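Local coordinates for dTDP-4-amino-4,6-dideoxyglucose formyltransferase (Shewanella sp. FDAARGOS_354, PDB 6V2T), which probably transfers a formyl group from a reduced folate cofactor to the amino group of the nucleotide-linked sugar dTDP-4-amino-4,6-dideoxyglucose, at residues Phe159-Pro164 against Met183-Asp188; His25-Ser30 against Asp56-Ala61. All coordinates share one frame; numbering follows the deposited sequence. Where two conformers were deposited one is given.

Contact 1. Residues Phe159-Pro164 against Met183-Asp188; sequences FQKEVP and MDLLKD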
loop_
_atom_site.group_PDB
_atom_site.type_symbol
_atom_site.label_atom_id
_atom_site.label_comp_id
_atom_site.label_asym_id
_atom_site.label_seq_id
_atom_site.Cartn_x
_atom_site.Cartn_y
_atom_site.Cartn_z
ATOM N N PHE B 159 -28.347 20.883 -4.066
ATOM C CA PHE B 159 -28.339 19.809 -3.049
ATOM C C PHE B 159 -26.895 19.541 -2.679
ATOM O O PHE B 159 -26.055 19.622 -3.596
ATOM C CB PHE B 159 -28.953 18.527 -3.609
ATOM C CG PHE B 159 -30.364 18.718 -4.082
ATOM C CD1 PHE B 159 -31.427 18.714 -3.187
ATOM C CD2 PHE B 159 -30.625 18.931 -5.415
ATOM C CE1 PHE B 159 -32.727 18.902 -3.638
ATOM C CE2 PHE B 159 -31.924 19.140 -5.858
ATOM C CZ PHE B 159 -32.973 19.101 -4.970
ATOM N N GLN B 160 -26.597 19.243 -1.421
ATOM C CA GLN B 160 -25.237 18.771 -1.074
ATOM C C GLN B 160 -25.295 17.924 0.194
ATOM O O GLN B 160 -26.212 18.134 1.029
ATOM C CB GLN B 160 -24.255 19.944 -0.994
ATOM C CG GLN B 160 -24.358 20.791 0.248
ATOM C CD GLN B 160 -23.310 21.888 0.315
ATOM O OE1 GLN B 160 -23.371 22.719 1.206
ATOM N NE2 GLN B 160 -22.333 21.908 -0.595
ATOM N N LYS B 161 -24.326 17.022 0.334
ATOM C CA LYS B 161 -24.186 16.171 1.536
ATOM C C LYS B 161 -22.715 15.949 1.850
ATOM O O LYS B 161 -21.958 15.558 0.958
ATOM C CB LYS B 161 -24.953 14.862 1.338
ATOM C CG LYS B 161 -25.012 14.004 2.608
ATOM C CD LYS B 161 -26.065 12.901 2.618
ATOM C CE LYS B 161 -26.772 12.684 1.286
ATOM N NZ LYS B 161 -27.638 11.482 1.275
ATOM N N GLU B 162 -22.344 16.244 3.085
ATOM C CA GLU B 162 -21.000 16.041 3.637
ATOM C C GLU B 162 -20.822 14.541 3.857
ATOM O O GLU B 162 -21.810 13.846 4.127
ATOM C CB GLU B 162 -20.839 16.827 4.923
ATOM C CG GLU B 162 -19.511 16.566 5.609
ATOM C CD GLU B 162 -19.124 17.555 6.684
ATOM O OE1 GLU B 162 -19.989 18.351 7.073
ATOM O OE2 GLU B 162 -17.937 17.577 7.080
ATOM N N VAL B 163 -19.607 14.060 3.677
ATOM C CA VAL B 163 -19.227 12.685 4.077
ATOM C C VAL B 163 -18.097 12.851 5.073
ATOM O O VAL B 163 -17.304 13.809 4.999
ATOM C CB VAL B 163 -18.876 11.773 2.881
ATOM C CG1 VAL B 163 -19.888 11.885 1.764
ATOM C CG2 VAL B 163 -17.483 12.033 2.362
ATOM N N PRO B 164 -18.058 11.956 6.083
ATOM C CA PRO B 164 -17.014 11.990 7.097
ATOM C C PRO B 164 -15.686 11.549 6.473
ATOM O O PRO B 164 -15.698 10.829 5.476
ATOM C CB PRO B 164 -17.515 10.991 8.157
ATOM C CG PRO B 164 -18.341 10.000 7.361
ATOM C CD PRO B 164 -18.980 10.819 6.253
ATOM N N MET B 183 -24.299 9.011 -5.538
ATOM C CA MET B 183 -25.356 8.091 -6.034
ATOM C C MET B 183 -26.629 8.262 -5.210
ATOM O O MET B 183 -27.689 8.323 -5.834
ATOM C CB MET B 183 -24.850 6.654 -6.008
ATOM C CG MET B 183 -23.822 6.442 -7.089
ATOM S SD MET B 183 -23.300 4.707 -7.265
ATOM C CE MET B 183 -22.742 4.323 -5.609
ATOM N N ASP B 184 -26.518 8.392 -3.886
ATOM C CA ASP B 184 -27.655 8.658 -2.981
ATOM C C ASP B 184 -28.358 9.955 -3.405
ATOM O O ASP B 184 -29.580 9.933 -3.525
ATOM C CB ASP B 184 -27.228 8.758 -1.513
ATOM C CG ASP B 184 -26.763 7.470 -0.842
ATOM O OD1 ASP B 184 -26.882 6.398 -1.464
ATOM O OD2 ASP B 184 -26.225 7.581 0.287
ATOM N N LEU B 185 -27.615 11.063 -3.612
ATOM C CA LEU B 185 -28.213 12.357 -4.040
ATOM C C LEU B 185 -28.950 12.211 -5.368
ATOM O O LEU B 185 -30.081 12.755 -5.503
ATOM C CB LEU B 185 -27.122 13.432 -4.155
ATOM C CG LEU B 185 -26.601 13.978 -2.841
ATOM C CD1 LEU B 185 -25.377 14.855 -3.088
ATOM C CD2 LEU B 185 -27.668 14.786 -2.097
ATOM N N LEU B 186 -28.361 11.531 -6.342
ATOM C CA LEU B 186 -29.014 11.359 -7.652
ATOM C C LEU B 186 -30.296 10.519 -7.505
ATOM O O LEU B 186 -31.305 10.863 -8.127
ATOM C CB LEU B 186 -28.002 10.767 -8.627
ATOM C CG LEU B 186 -26.968 11.785 -9.101
ATOM C CD1 LEU B 186 -25.827 11.132 -9.855
ATOM C CD2 LEU B 186 -27.646 12.834 -9.969
ATOM N N LYS B 187 -30.274 9.447 -6.722
ATOM C CA LYS B 187 -31.486 8.608 -6.488
ATOM C C LYS B 187 -32.623 9.515 -6.013
ATOM O O LYS B 187 -33.690 9.516 -6.618
ATOM C CB LYS B 187 -31.204 7.542 -5.427
ATOM C CG LYS B 187 -30.299 6.401 -5.851
ATOM C CD LYS B 187 -29.923 5.523 -4.671
ATOM C CE LYS B 187 -29.230 4.235 -5.042
ATOM N NZ LYS B 187 -29.019 3.418 -3.831
ATOM N N ASP B 188 -32.344 10.303 -4.983
ATOM C CA ASP B 188 -33.295 11.236 -4.342
ATOM C C ASP B 188 -33.634 12.448 -5.234
ATOM O O ASP B 188 -34.747 12.962 -5.058
ATOM C CB ASP B 188 -32.762 11.682 -2.976
ATOM C CG ASP B 188 -32.734 10.562 -1.943
ATOM O OD1 ASP B 188 -32.220 10.790 -0.822
ATOM O OD2 ASP B 188 -33.226 9.475 -2.267
#
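A strand at the margin of the central sheet packs here against the helix that follows it in the chain: Phe159, Gln160 and Lys161 meet Asp184 and Leu185. The short strand and helix axes approach to 9.3 Å and run nearly antiparallel, at 150°. Leu185, buried and branched, carries the apolar part of the contact. Its CD2 lies 4.2 Å from CB of Phe159 and 4.1 Å from CE of Lys161, while its CD1 faces the strand backbone, 4.2 Å from N of Lys161. Lysine suits a place at the sheet's margin because its long aliphatic chain can cover an apolar neighbour and still carry a charge outward. With CG anti to the backbone N (chi1 -172°) the chain runs toward the helix, sliding past Leu185 in the opposite direction, and a nearly eclipsed bend at chi3 (8°) turns the ammonium to the acidic side of the helix. Its NZ rests 3.9 Å from CB of Asp184 and 4.3 Å from OD2 of the same residue, too far for a salt bridge, though the opposite charges probably still attract. The other carboxylate oxygen, OD1, accepts a hydrogen bond from Gln180 NE2. Gln160, facing away as strand alternation demands, sends NE2 to Thr144 and to the carbonyl of Asn122. The Phe159 ring turns from Leu185 to stack on His189, one turn further along the helix. Leu185 also touches Cys143 and Ile145 of the neighbouring strand 141-147, and helix 171-194 uses Met183 and Leu186 to pack on Phe38 of helix 33-45.

Contact 2. Residues His25-Ser30 against Asp56-Ala61; sequences HVLIVS and DYRYSA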
loop_
_atom_site.group_PDB
_atom_site.type_symbol
_atom_site.label_atom_id
_atom_site.label_comp_id
_atom_site.label_asym_id
_atom_site.label_seq_id
_atom_site.Cartn_x
_atom_site.Cartn_y
_atom_site.Cartn_z
ATOM N N HIS B 25 -35.364 17.565 -23.881
ATOM C CA HIS B 25 -34.034 16.968 -24.154
ATOM C C HIS B 25 -33.049 17.396 -23.062
ATOM O O HIS B 25 -32.859 18.617 -22.880
ATOM C CB HIS B 25 -33.567 17.404 -25.543
ATOM C CG HIS B 25 -34.642 17.216 -26.563
ATOM N ND1 HIS B 25 -35.389 18.267 -27.057
ATOM C CD2 HIS B 25 -35.147 16.094 -27.120
ATOM C CE1 HIS B 25 -36.282 17.804 -27.909
ATOM N NE2 HIS B 25 -36.157 16.473 -27.961
ATOM N N VAL B 26 -32.475 16.428 -22.353
ATOM C CA VAL B 26 -31.426 16.643 -21.313
ATOM C C VAL B 26 -30.120 16.058 -21.836
ATOM O O VAL B 26 -30.131 14.854 -22.240
ATOM C CB VAL B 26 -31.824 16.014 -19.969
ATOM C CG1 VAL B 26 -30.676 16.052 -18.970
ATOM C CG2 VAL B 26 -33.089 16.638 -19.404
ATOM N N LEU B 27 -29.054 16.870 -21.875
ATOM C CA LEU B 27 -27.703 16.419 -22.275
ATOM C C LEU B 27 -26.867 16.115 -21.023
ATOM O O LEU B 27 -26.635 17.015 -20.170
ATOM C CB LEU B 27 -27.020 17.444 -23.180
ATOM C CG LEU B 27 -25.552 17.132 -23.488
ATOM C CD1 LEU B 27 -25.453 15.894 -24.378
ATOM C CD2 LEU B 27 -24.866 18.320 -24.142
ATOM N N ILE B 28 -26.372 14.882 -20.925
ATOM C CA ILE B 28 -25.462 14.478 -19.827
ATOM C C ILE B 28 -24.058 14.387 -20.416
ATOM O O ILE B 28 -23.842 13.608 -21.373
ATOM C CB ILE B 28 -26.014 13.227 -19.127
ATOM C CG1 ILE B 28 -27.376 13.558 -18.503
ATOM C CG2 ILE B 28 -25.039 12.700 -18.088
ATOM C CD1 ILE B 28 -28.165 12.355 -18.132
ATOM N N VAL B 29 -23.173 15.280 -19.951
ATOM C CA VAL B 29 -21.740 15.298 -20.341
ATOM C C VAL B 29 -20.946 14.750 -19.166
ATOM O O VAL B 29 -21.035 15.298 -18.049
ATOM C CB VAL B 29 -21.219 16.685 -20.728
ATOM C CG1 VAL B 29 -19.814 16.597 -21.307
ATOM C CG2 VAL B 29 -22.141 17.387 -21.699
ATOM N N SER B 30 -20.175 13.710 -19.414
ATOM C CA SER B 30 -19.543 12.929 -18.336
ATOM C C SER B 30 -18.289 12.207 -18.831
ATOM O O SER B 30 -18.315 11.631 -19.944
ATOM C CB SER B 30 -20.513 11.948 -17.794
ATOM O OG SER B 30 -19.907 11.242 -16.729
ATOM N N ASP B 56 -29.601 12.300 -23.588
ATOM C CA ASP B 56 -28.442 12.020 -24.472
ATOM C C ASP B 56 -27.169 12.064 -23.626
ATOM O O ASP B 56 -27.136 12.848 -22.674
ATOM C CB ASP B 56 -28.342 13.033 -25.596
ATOM C CG ASP B 56 -29.476 12.904 -26.587
ATOM O OD1 ASP B 56 -30.181 11.912 -26.500
ATOM O OD2 ASP B 56 -29.628 13.798 -27.410
ATOM N N TYR B 57 -26.191 11.217 -23.928
ATOM C CA TYR B 57 -24.942 11.092 -23.139
ATOM C C TYR B 57 -23.759 11.369 -24.060
ATOM O O TYR B 57 -23.739 10.848 -25.181
ATOM C CB TYR B 57 -24.864 9.717 -22.479
ATOM C CG TYR B 57 -26.016 9.397 -21.568
ATOM C CD1 TYR B 57 -27.240 8.990 -22.076
ATOM C CD2 TYR B 57 -25.900 9.548 -20.195
ATOM C CE1 TYR B 57 -28.307 8.699 -21.240
ATOM C CE2 TYR B 57 -26.953 9.241 -19.347
ATOM C CZ TYR B 57 -28.162 8.822 -19.871
ATOM O OH TYR B 57 -29.193 8.536 -19.018
ATOM N N ARG B 58 -22.795 12.165 -23.591
ATOM C CA ARG B 58 -21.558 12.480 -24.345
ATOM C C ARG B 58 -20.387 12.551 -23.355
ATOM O O ARG B 58 -20.623 12.864 -22.145
ATOM C CB ARG B 58 -21.731 13.789 -25.122
ATOM C CG ARG B 58 -22.930 13.821 -26.062
ATOM C CD ARG B 58 -22.744 12.993 -27.323
ATOM N NE ARG B 58 -23.824 13.199 -28.275
ATOM C CZ ARG B 58 -24.933 12.480 -28.313
ATOM N NH1 ARG B 58 -25.867 12.746 -29.210
ATOM N NH2 ARG B 58 -25.102 11.491 -27.461
ATOM N N TYR B 59 -19.176 12.255 -23.825
ATOM C CA TYR B 59 -17.942 12.404 -23.013
ATOM C C TYR B 59 -17.153 13.563 -23.611
ATOM O O TYR B 59 -17.528 14.052 -24.690
ATOM C CB TYR B 59 -17.162 11.092 -22.932
ATOM C CG TYR B 59 -16.588 10.658 -24.253
ATOM C CD1 TYR B 59 -15.446 11.253 -24.752
ATOM C CD2 TYR B 59 -17.191 9.666 -25.010
ATOM C CE1 TYR B 59 -14.906 10.880 -25.970
ATOM C CE2 TYR B 59 -16.652 9.265 -26.222
ATOM C CZ TYR B 59 -15.510 9.881 -26.708
ATOM O OH TYR B 59 -14.969 9.521 -27.909
ATOM N N SER B 60 -16.134 14.033 -22.883
ATOM C CA SER B 60 -15.369 15.254 -23.229
ATOM C C SER B 60 -14.357 14.893 -24.319
ATOM O O SER B 60 -13.786 13.795 -24.251
ATOM C CB SER B 60 -14.659 15.864 -22.039
ATOM O OG SER B 60 -15.566 16.437 -21.112
ATOM N N ALA B 61 -14.130 15.815 -25.252
ATOM C CA ALA B 61 -13.153 15.685 -26.359
ATOM C C ALA B 61 -11.754 15.437 -25.772
ATOM O O ALA B 61 -11.050 14.535 -26.261
ATOM C CB ALA B 61 -13.203 16.943 -27.202
#
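Two adjacent parallel strands of the central sheet are joined here, with Leu27, Ile28 and Val29 paired with Asp56, Tyr57 and Arg58. Four backbone hydrogen bonds zip them together: Asp56 N to Val26 O, Ile28 N to Asp56 O (2.8 Å), Arg58 N to Ile28 O and Ser30 N to Arg58 O. The strand axes diverge by 28°, the ordinary twist of such a sheet. Side chains alternate between the faces. On one, Ile28 and Tyr57 lie side by side, and Ile28 CD1 comes obliquely upon the tyrosine ring, 3.6 Å from its CE2. A chi1 of -62° sets Ile28 CG1 beside the backbone N, bringing that methyl alongside the ring, while CG2 meets CD2 of Tyr57 nearer the backbone. A branched aliphatic and an aromatic suit this face, which helix 33-45 covers through Ile39, Gln40 and Val43. On the other face Leu27 CD1 meets CG of Arg58 at 3.7 Å, the two side chains crossing at about a right angle, and also touches CB of Asp56, whose carboxylate reaches the hydroxyl of Tyr92. At the strand ends Tyr59 CA makes a CA-H...O contact with Ser30 O, 3.2 Å. There Ser30 OG is hydrogen-bonded to the carbonyl of Ala98, and Ser60 OG to OD2 of Asp31. The unit of strand 24-30, helix 33-45 and strand 53-60 is a beta-alpha-beta crossover of the Rossmann-like formyltransferase fold, whose C-terminal strand ends face the ligands: Ser30's side chain is about 7 Å from the bound sugar nucleotide.

Overall arrangement
Following the chain from the N terminus, contact 2 comes first: strand 24-30 leads into helix 33-45, and its pairing with strand 53-60 closes that loop. The chain goes on through the remaining strands of the sheet; contact 1 lies where helix 171-194 packs back on strand 157-163. The two loops stand in series, neither enclosing nor crossing the other. Both reach the same mixed sheet, contact 2 joining neighbouring strands in its parallel part and contact 1 fastening a helix to the outermost strand at the antiparallel end. Their centres are 21 Å apart and their nearest atoms about 8 Å, and helix 33-45 touches segment 183-188 as well as both strands of contact 2.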